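Side-chain contacts in carboxylesterase (Uncultured bacterium, PDB 5GMX), which hydrolyses carboxylic esters as a family VIII carboxylesterase of beta-lactamase fold and also acts on oxyimino cephalosporins: residues 75-80 against 181-186; 133-138 against 161-166; 241-246 against 311-316. All coordinates share one frame; numbering follows the deposited sequence.

Contact 1 (75-80 against 181-186)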
loop_
_atom_site.group_PDB
_atom_site.type_symbol
_atom_site.label_atom_id
_atom_site.label_comp_id
_atom_site.label_asym_id
_atom_site.label_seq_id
_atom_site.Cartn_x
_atom_site.Cartn_y
_atom_site.Cartn_z
ATOM N N GLY A 75 -1.160 1.989 -1.075
ATOM C CA GLY A 75 -1.013 3.302 -0.463
ATOM C C GLY A 75 0.205 4.029 -1.021
ATOM O O GLY A 75 0.170 5.226 -1.349
HETATM N N MSE A 76 1.294 3.287 -1.169
HETATM C CA MSE A 76 2.513 3.868 -1.716
HETATM C C MSE A 76 2.262 4.379 -3.124
HETATM O O MSE A 76 2.670 5.508 -3.467
HETATM C CB MSE A 76 3.645 2.848 -1.706
HETATM C CG MSE A 76 3.885 2.260 -0.322
HETATM SE SE MSE A 76 4.298 3.629 1.034
HETATM C CE MSE A 76 4.509 2.440 2.554
ATOM N N ALA A 77 1.531 3.595 -3.919
ATOM C CA ALA A 77 1.295 4.006 -5.300
ATOM C C ALA A 77 0.462 5.273 -5.284
ATOM O O ALA A 77 0.718 6.211 -6.051
ATOM C CB ALA A 77 0.601 2.901 -6.110
ATOM N N ALA A 78 -0.506 5.320 -4.365
ATOM C CA ALA A 78 -1.414 6.456 -4.338
ATOM C C ALA A 78 -0.609 7.706 -3.994
ATOM O O ALA A 78 -0.884 8.805 -4.506
ATOM C CB ALA A 78 -2.555 6.236 -3.341
ATOM N N THR A 79 0.418 7.528 -3.159
ATOM C CA THR A 79 1.189 8.679 -2.722
ATOM C C THR A 79 1.897 9.296 -3.923
ATOM O O THR A 79 1.920 10.522 -4.062
ATOM C CB THR A 79 2.184 8.307 -1.621
ATOM O OG1 THR A 79 1.447 7.856 -0.482
ATOM C CG2 THR A 79 2.998 9.518 -1.214
ATOM N N VAL A 80 2.398 8.449 -4.823
ATOM C CA VAL A 80 3.060 8.962 -6.022
ATOM C C VAL A 80 2.097 9.881 -6.773
ATOM O O VAL A 80 2.455 11.016 -7.124
ATOM C CB VAL A 80 3.538 7.840 -6.963
ATOM C CG1 VAL A 80 4.070 8.438 -8.263
ATOM C CG2 VAL A 80 4.620 7.020 -6.293
ATOM N N LYS A 181 10.467 7.305 -16.477
ATOM C CA LYS A 181 10.756 6.443 -15.322
ATOM C C LYS A 181 9.648 5.435 -15.029
ATOM O O LYS A 181 8.479 5.695 -15.308
ATOM C CB LYS A 181 11.007 7.299 -14.082
ATOM C CG LYS A 181 12.226 8.193 -14.182
ATOM C CD LYS A 181 12.045 9.461 -13.381
ATOM C CE LYS A 181 13.234 10.395 -13.559
ATOM N NZ LYS A 181 14.516 9.686 -13.283
ATOM N N SER A 182 10.010 4.296 -14.450
ATOM C CA SER A 182 9.008 3.325 -14.016
ATOM C C SER A 182 8.289 3.843 -12.761
ATOM O O SER A 182 8.747 4.808 -12.141
ATOM C CB SER A 182 9.650 1.969 -13.740
ATOM O OG SER A 182 10.444 2.029 -12.570
ATOM N N LEU A 183 7.177 3.215 -12.378
ATOM C CA LEU A 183 6.475 3.677 -11.180
ATOM C C LEU A 183 7.354 3.495 -9.941
ATOM O O LEU A 183 7.377 4.356 -9.058
ATOM C CB LEU A 183 5.145 2.946 -10.973
ATOM C CG LEU A 183 4.520 3.544 -9.696
ATOM C CD1 LEU A 183 3.781 4.850 -9.950
ATOM C CD2 LEU A 183 3.679 2.591 -8.913
ATOM N N GLY A 184 8.098 2.388 -9.895
ATOM C CA GLY A 184 9.041 2.135 -8.819
ATOM C C GLY A 184 10.104 3.216 -8.645
ATOM O O GLY A 184 10.462 3.578 -7.516
ATOM N N GLN A 185 10.618 3.731 -9.757
ATOM C CA GLN A 185 11.630 4.780 -9.701
ATOM C C GLN A 185 11.022 6.125 -9.317
ATOM O O GLN A 185 11.683 6.950 -8.693
ATOM C CB GLN A 185 12.374 4.899 -11.027
ATOM C CG GLN A 185 13.056 3.631 -11.480
ATOM C CD GLN A 185 13.511 3.733 -12.929
ATOM O OE1 GLN A 185 14.108 4.736 -13.335
ATOM N NE2 GLN A 185 13.207 2.705 -13.725
ATOM N N LEU A 186 9.789 6.374 -9.741
ATOM C CA LEU A 186 9.082 7.577 -9.314
ATOM C C LEU A 186 8.842 7.536 -7.807
ATOM O O LEU A 186 9.004 8.542 -7.124
ATOM C CB LEU A 186 7.764 7.727 -10.061
ATOM C CG LEU A 186 7.857 8.138 -11.520
ATOM C CD1 LEU A 186 6.491 7.985 -12.200
ATOM C CD2 LEU A 186 8.363 9.583 -11.608
#
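Val80 meets both leucines of the facing segment, and all the contact between 75-80 and 181-186 is apolar. Its CG1 methyl does the touching, lying 4.0 Å from CD1 of Leu183 and 4.2 Å from CB of Leu186. That branch stands anti to the backbone N (chi1 173°), which sends it across to helix 183-192. Against Leu186 the valine side chain runs at about a right angle, whereas it meets Leu183 on a slant. Leu183 divides its two methyls between neighbours one turn apart on helix 72-86: while CD1 takes Val80, CD2 rests 4.2 Å from CB of Ala77. Ala173 of helix 165-175 packs against Val80, Leu183 and Leu186 alike, so a third helix closes the same apolar cluster.

Hydrogen bonding stays within each segment. On the first, the carbonyl O of Gly75 accepts from Thr79 N and, at 3.0 Å, from Thr79 OG1; the two donors reach it from opposite faces of the carbonyl plane, and the hydroxyl is thus engaged by its own helix. On the second, Ser182 is the N-cap of helix 183-192, its OG accepting from Gln185 N at 3.3 Å. Glu262 binds both Ser182 OG and Gly184 N, adding a carboxylate at the start of this helix.

With only aliphatic carbons touching, helix 72-86, which follows directly on Ser71 of the ligand pocket, meets helix 183-192 through a buried apolar face. The polar bonds named here run along each helix or to its end, and the packing between the helices relies on van der Waals and hydrophobic forces of little directionality.

Contact 2 (133-138 against 161-166). With PMS (phenylmethanesulfonic acid), chain C.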
loop_
_atom_site.group_PDB
_atom_site.type_symbol
_atom_site.label_atom_id
_atom_site.label_comp_id
_atom_site.label_asym_id
_atom_site.label_seq_id
_atom_site.Cartn_x
_atom_site.Cartn_y
_atom_site.Cartn_z
ATOM N N ALA A 133 3.820 -13.965 -15.819
ATOM C CA ALA A 133 4.694 -13.300 -16.777
ATOM C C ALA A 133 3.970 -12.125 -17.414
ATOM O O ALA A 133 4.580 -11.099 -17.710
ATOM C CB ALA A 133 5.171 -14.279 -17.846
ATOM N N ASP A 134 2.663 -12.280 -17.617
ATOM C CA ASP A 134 1.843 -11.210 -18.167
ATOM C C ASP A 134 1.832 -10.028 -17.210
ATOM O O ASP A 134 1.907 -8.873 -17.626
ATOM C CB ASP A 134 0.417 -11.694 -18.421
ATOM C CG ASP A 134 0.361 -12.826 -19.419
ATOM O OD1 ASP A 134 1.109 -12.768 -20.419
ATOM O OD2 ASP A 134 -0.431 -13.771 -19.199
ATOM N N LEU A 135 1.760 -10.332 -15.921
ATOM C CA LEU A 135 1.820 -9.303 -14.892
ATOM C C LEU A 135 3.133 -8.535 -14.962
ATOM O O LEU A 135 3.166 -7.324 -14.717
ATOM C CB LEU A 135 1.661 -9.928 -13.504
ATOM C CG LEU A 135 0.520 -9.436 -12.627
ATOM C CD1 LEU A 135 -0.789 -9.486 -13.395
ATOM C CD2 LEU A 135 0.445 -10.284 -11.367
ATOM N N TYR A 136 4.210 -9.232 -15.318
ATOM C CA TYR A 136 5.524 -8.585 -15.306
ATOM C C TYR A 136 5.768 -7.704 -16.540
ATOM O O TYR A 136 6.677 -6.879 -16.544
ATOM C CB TYR A 136 6.633 -9.631 -15.167
ATOM C CG TYR A 136 6.441 -10.545 -13.976
ATOM C CD1 TYR A 136 5.668 -10.148 -12.889
ATOM C CD2 TYR A 136 7.018 -11.807 -13.940
ATOM C CE1 TYR A 136 5.484 -10.974 -11.805
ATOM C CE2 TYR A 136 6.840 -12.639 -12.854
ATOM C CZ TYR A 136 6.070 -12.217 -11.790
ATOM O OH TYR A 136 5.875 -13.036 -10.706
ATOM N N ASP A 137 4.948 -7.857 -17.574
ATOM C CA ASP A 137 5.091 -7.033 -18.772
ATOM C C ASP A 137 4.206 -5.794 -18.662
ATOM O O ASP A 137 3.021 -5.826 -19.014
ATOM C CB ASP A 137 4.740 -7.837 -20.026
ATOM C CG ASP A 137 5.102 -7.109 -21.326
ATOM O OD1 ASP A 137 5.148 -5.856 -21.353
ATOM O OD2 ASP A 137 5.349 -7.805 -22.335
ATOM N N TRP A 138 4.800 -4.697 -18.198
ATOM C CA TRP A 138 4.058 -3.489 -17.832
ATOM C C TRP A 138 3.204 -2.899 -18.959
ATOM O O TRP A 138 1.985 -2.705 -18.809
ATOM C CB TRP A 138 5.029 -2.419 -17.332
ATOM C CG TRP A 138 4.334 -1.185 -16.856
ATOM C CD1 TRP A 138 3.941 -0.118 -17.614
ATOM C CD2 TRP A 138 3.931 -0.894 -15.513
ATOM N NE1 TRP A 138 3.324 0.820 -16.823
ATOM C CE2 TRP A 138 3.303 0.366 -15.529
ATOM C CE3 TRP A 138 4.051 -1.574 -14.296
ATOM C CZ2 TRP A 138 2.797 0.967 -14.373
ATOM C CZ3 TRP A 138 3.546 -0.977 -13.147
ATOM C CH2 TRP A 138 2.929 0.280 -13.195
ATOM N N HIS A 161 -9.879 -2.891 -7.327
ATOM C CA HIS A 161 -8.964 -3.292 -8.389
ATOM C C HIS A 161 -7.779 -4.008 -7.734
ATOM O O HIS A 161 -6.675 -3.470 -7.623
ATOM C CB HIS A 161 -8.538 -2.064 -9.217
ATOM C CG HIS A 161 -9.655 -1.484 -10.035
ATOM N ND1 HIS A 161 -10.928 -1.311 -9.537
ATOM C CD2 HIS A 161 -9.693 -1.050 -11.319
ATOM C CE1 HIS A 161 -11.706 -0.801 -10.480
ATOM N NE2 HIS A 161 -10.982 -0.636 -11.569
ATOM N N ALA A 162 -8.049 -5.233 -7.290
ATOM C CA ALA A 162 -7.213 -5.962 -6.333
ATOM C C ALA A 162 -5.739 -6.101 -6.704
ATOM O O ALA A 162 -4.870 -6.059 -5.830
ATOM C CB ALA A 162 -7.801 -7.340 -6.105
ATOM N N VAL A 163 -5.454 -6.301 -7.984
ATOM C CA VAL A 163 -4.073 -6.502 -8.404
ATOM C C VAL A 163 -3.629 -5.402 -9.363
ATOM O O VAL A 163 -2.498 -4.923 -9.285
ATOM C CB VAL A 163 -3.870 -7.885 -9.063
ATOM C CG1 VAL A 163 -2.418 -8.056 -9.516
ATOM C CG2 VAL A 163 -4.271 -9.006 -8.096
ATOM N N VAL A 164 -4.521 -5.003 -10.264
ATOM C CA VAL A 164 -4.153 -4.103 -11.353
ATOM C C VAL A 164 -4.181 -2.616 -10.979
ATOM O O VAL A 164 -3.820 -1.775 -11.802
ATOM C CB VAL A 164 -5.074 -4.321 -12.585
ATOM C CG1 VAL A 164 -5.021 -5.773 -13.039
ATOM C CG2 VAL A 164 -6.503 -3.913 -12.277
ATOM N N PHE A 165 -4.603 -2.285 -9.758
ATOM C CA PHE A 165 -4.644 -0.876 -9.307
ATOM C C PHE A 165 -3.307 -0.161 -9.532
ATOM O O PHE A 165 -3.263 0.982 -10.004
ATOM C CB PHE A 165 -5.034 -0.795 -7.823
ATOM C CG PHE A 165 -4.976 0.602 -7.237
ATOM C CD1 PHE A 165 -6.057 1.456 -7.350
ATOM C CD2 PHE A 165 -3.861 1.040 -6.541
ATOM C CE1 PHE A 165 -6.015 2.733 -6.807
ATOM C CE2 PHE A 165 -3.814 2.313 -5.995
ATOM C CZ PHE A 165 -4.897 3.158 -6.127
ATOM N N GLY A 166 -2.222 -0.848 -9.179
ATOM C CA GLY A 166 -0.886 -0.301 -9.294
ATOM C C GLY A 166 -0.510 0.029 -10.724
ATOM O O GLY A 166 0.161 1.029 -10.980
HETATM C C PMS C . -3.737 -7.751 -2.790
HETATM S S PMS C . -4.117 -6.922 -1.261
HETATM C C1 PMS C . -4.550 -9.019 -2.979
HETATM C C2 PMS C . -4.050 -10.242 -2.551
HETATM C C3 PMS C . -4.791 -11.402 -2.728
HETATM C C4 PMS C . -6.035 -11.346 -3.337
HETATM C C5 PMS C . -6.538 -10.127 -3.768
HETATM C C6 PMS C . -5.795 -8.969 -3.592
HETATM O O2S PMS C . -5.543 -7.104 -0.790
HETATM O O1S PMS C . -3.355 -7.529 -0.107
#
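Trp138 brings the outer corner of its indole to the backbone of Gly166, with CH2 3.6 Å from the carbonyl O of Gly166. The oxygen approaches the ring obliquely. The indole is trans to its amide nitrogen (chi1 -176°), a setting that carries the six-membered ring over to the start of helix 165-175. Two other residues of that helix fix the indole: His167 stacks on it, and NE1 is hydrogen-bonded to Glu171. The second flat group, Tyr136, turns to Ala257 and Trp258 of helix 256-260, and the backbone N of Ala133 lies 4.3 Å above one face of its ring, displaced toward the rim.

The aliphatic half of the contact joins Leu135 to Val163. Methyl CD2 of Leu135 comes 4.1 Å from CG1 of Val163, and the side chains cross at about a right angle. Trp258 also packs on Leu135, so the leucine is held by helix 256-260 as well.

One residue before Val163 the chain reaches the ligand. CB of Ala162 is 3.6 Å from C6 of phenylmethanesulfonic acid and 3.9 Å from its C5, touching the rim of the phenyl ring, while Ala162 O accepts a hydrogen bond from Lys74 NZ. The ligand is also hydrogen-bonded to Trp344 N. Ser71 and Lys74 probably form the SxxK motif, with Tyr160 placed as the tyrosine is in class C beta-lactamases. Ala162, two residues after that tyrosine, thus lines the ligand pocket, probably the active site of this serine beta-lactamase fold, and helix 132-136 packs behind it through Leu135 and Val163.

Contact 3 (241-246 against 311-316)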
loop_
_atom_site.group_PDB
_atom_site.type_symbol
_atom_site.label_atom_id
_atom_site.label_comp_id
_atom_site.label_asym_id
_atom_site.label_seq_id
_atom_site.Cartn_x
_atom_site.Cartn_y
_atom_site.Cartn_z
ATOM N N CYS A 241 -12.877 -11.986 -11.968
ATOM C CA CYS A 241 -11.680 -11.557 -12.678
ATOM C C CYS A 241 -10.644 -10.964 -11.723
ATOM O O CYS A 241 -9.442 -11.160 -11.896
ATOM C CB CYS A 241 -12.035 -10.547 -13.768
ATOM S SG CYS A 241 -12.908 -11.284 -15.198
ATOM N N ALA A 242 -11.116 -10.245 -10.712
ATOM C CA ALA A 242 -10.219 -9.677 -9.719
ATOM C C ALA A 242 -9.538 -10.757 -8.864
ATOM O O ALA A 242 -8.440 -10.537 -8.351
ATOM C CB ALA A 242 -10.974 -8.700 -8.838
HETATM N N MSE A 243 -10.180 -11.919 -8.722
HETATM C CA MSE A 243 -9.647 -12.976 -7.855
HETATM C C MSE A 243 -9.006 -14.161 -8.580
HETATM O O MSE A 243 -8.322 -14.968 -7.956
HETATM C CB MSE A 243 -10.752 -13.516 -6.941
HETATM C CG MSE A 243 -11.217 -12.544 -5.856
HETATM SE SE MSE A 243 -9.780 -11.880 -4.694
HETATM C CE MSE A 243 -9.888 -9.995 -5.155
ATOM N N ALA A 244 -9.222 -14.284 -9.883
ATOM C CA ALA A 244 -8.762 -15.480 -10.582
ATOM C C ALA A 244 -7.756 -15.179 -11.681
ATOM O O ALA A 244 -7.120 -16.097 -12.205
ATOM C CB ALA A 244 -9.952 -16.229 -11.163
ATOM N N HIS A 245 -7.615 -13.900 -12.032
ATOM C CA HIS A 245 -6.761 -13.500 -13.151
ATOM C C HIS A 245 -5.664 -12.502 -12.750
ATOM O O HIS A 245 -5.793 -11.304 -13.007
ATOM C CB HIS A 245 -7.606 -12.880 -14.276
ATOM C CG HIS A 245 -8.575 -13.829 -14.910
ATOM N ND1 HIS A 245 -9.555 -13.415 -15.788
ATOM C CD2 HIS A 245 -8.723 -15.170 -14.790
ATOM C CE1 HIS A 245 -10.264 -14.458 -16.180
ATOM N NE2 HIS A 245 -9.777 -15.536 -15.591
ATOM N N PRO A 246 -4.573 -12.986 -12.135
ATOM C CA PRO A 246 -4.317 -14.361 -11.710
ATOM C C PRO A 246 -4.632 -14.515 -10.226
ATOM O O PRO A 246 -4.853 -13.511 -9.544
ATOM C CB PRO A 246 -2.824 -14.519 -11.976
ATOM C CG PRO A 246 -2.272 -13.146 -11.624
ATOM C CD PRO A 246 -3.388 -12.136 -11.902
ATOM N N ASP A 311 -18.669 -2.674 -1.552
ATOM C CA ASP A 311 -17.724 -2.875 -2.638
ATOM C C ASP A 311 -18.030 -4.140 -3.426
ATOM O O ASP A 311 -18.198 -5.210 -2.844
ATOM C CB ASP A 311 -16.297 -2.921 -2.087
ATOM C CG ASP A 311 -15.252 -2.808 -3.176
ATOM O OD1 ASP A 311 -14.877 -3.856 -3.747
ATOM O OD2 ASP A 311 -14.820 -1.670 -3.466
ATOM N N GLU A 312 -18.059 -4.013 -4.753
ATOM C CA GLU A 312 -18.397 -5.121 -5.649
ATOM C C GLU A 312 -17.424 -6.296 -5.547
ATOM O O GLU A 312 -17.744 -7.407 -5.962
ATOM C CB GLU A 312 -18.441 -4.637 -7.106
ATOM C CG GLU A 312 -19.378 -3.464 -7.382
ATOM C CD GLU A 312 -20.853 -3.834 -7.270
ATOM O OE1 GLU A 312 -21.202 -5.001 -7.563
ATOM O OE2 GLU A 312 -21.665 -2.958 -6.896
ATOM N N VAL A 313 -16.226 -6.050 -5.022
ATOM C CA VAL A 313 -15.214 -7.096 -4.948
ATOM C C VAL A 313 -14.973 -7.546 -3.513
ATOM O O VAL A 313 -14.931 -8.741 -3.236
ATOM C CB VAL A 313 -13.871 -6.634 -5.578
ATOM C CG1 VAL A 313 -12.790 -7.675 -5.364
ATOM C CG2 VAL A 313 -14.048 -6.363 -7.067
ATOM N N ILE A 314 -14.826 -6.587 -2.603
ATOM C CA ILE A 314 -14.506 -6.885 -1.208
ATOM C C ILE A 314 -15.742 -7.356 -0.442
ATOM O O ILE A 314 -15.652 -8.214 0.432
ATOM C CB ILE A 314 -13.881 -5.650 -0.508
ATOM C CG1 ILE A 314 -12.501 -5.348 -1.105
ATOM C CG2 ILE A 314 -13.779 -5.856 1.001
ATOM C CD1 ILE A 314 -11.933 -4.004 -0.703
ATOM N N GLY A 315 -16.904 -6.819 -0.795
ATOM C CA GLY A 315 -18.152 -7.311 -0.244
ATOM C C GLY A 315 -18.642 -6.565 0.982
ATOM O O GLY A 315 -19.669 -6.925 1.555
ATOM N N VAL A 316 -17.910 -5.538 1.404
ATOM C CA VAL A 316 -18.384 -4.694 2.493
ATOM C C VAL A 316 -18.365 -3.236 2.076
ATOM O O VAL A 316 -17.841 -2.893 1.017
ATOM C CB VAL A 316 -17.540 -4.869 3.776
ATOM C CG1 VAL A 316 -17.651 -6.310 4.280
ATOM C CG2 VAL A 316 -16.085 -4.480 3.533
#
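Val313 presses its CG1 methyl against two neighbouring residues of helix 237-244, and this is the close-packed part of the contact. The nearer partner is CE of selenomethionine Met243, 3.7 Å from Val313 CG1; CB of Ala242 follows at 4.1 Å from the same methyl. Rotation about the CA-CB bond of Val313 (chi1 174°) sets CG1 beside the residue's own carbonyl carbon, directing it to the helix. The chain of Met243 bends at both chi2 and chi3, which folds its terminal methyl back so that it meets the valine on a slant. Met243 also touches phenylmethanesulfonic acid and Ala162, so its side chain belongs at once to this contact and to the ligand pocket.

Toward the solvent side the loop 311-316 parts from the helix. Ile314 directs its CB away from it and packs instead on Tyr160 and Trp320, while Glu312, Gly315 and Val316 are exposed. On the helix side, Met243 itself stays partly exposed.

What shapes the loop is Asp311, which is buried. Its OD1 accepts from Val313 N at 2.9 Å, making an Asx turn, and from Ile314 N at 3.0 Å in a nearly straight bond (N-H...O 167°). Both donors meet OD1 on its anti side but from opposite faces of the carboxylate plane. Tyr160 N binds OD1 too, and OD2 is taken by Asn158 ND2 and Trp320 NE1. Five N-H donors around one buried carboxylate would probably stabilise its negative charge. The chemistry therefore divides: a polar centre sets the loop and ties it to the backbone of Tyr160, whereas the contact with the helix rests on a few methyl groups beside the ligand.

Overall arrangement
All three contacts are largely buried, yet their chemistry differs with their place in the fold. Contact 1, nearest the centre of the chain, is purely aliphatic between buried helices. Contact 2 adds an indole against a backbone carbonyl to its aliphatic pair. Contact 3, farthest out, sets a methyl contact beside a partly exposed loop with a polar centre. The centre of contact 2 lies about 14 Å from the centres of both others, and it touches both: Trp138 reaches Leu183 of contact 1, while Ala162 and Leu135 pack on Met243 and Pro246 of contact 3. Helix 165-175 serves contacts 1 and 2; contacts 2 and 3 share the ligand pocket. Contacts 1 and 3 do not meet.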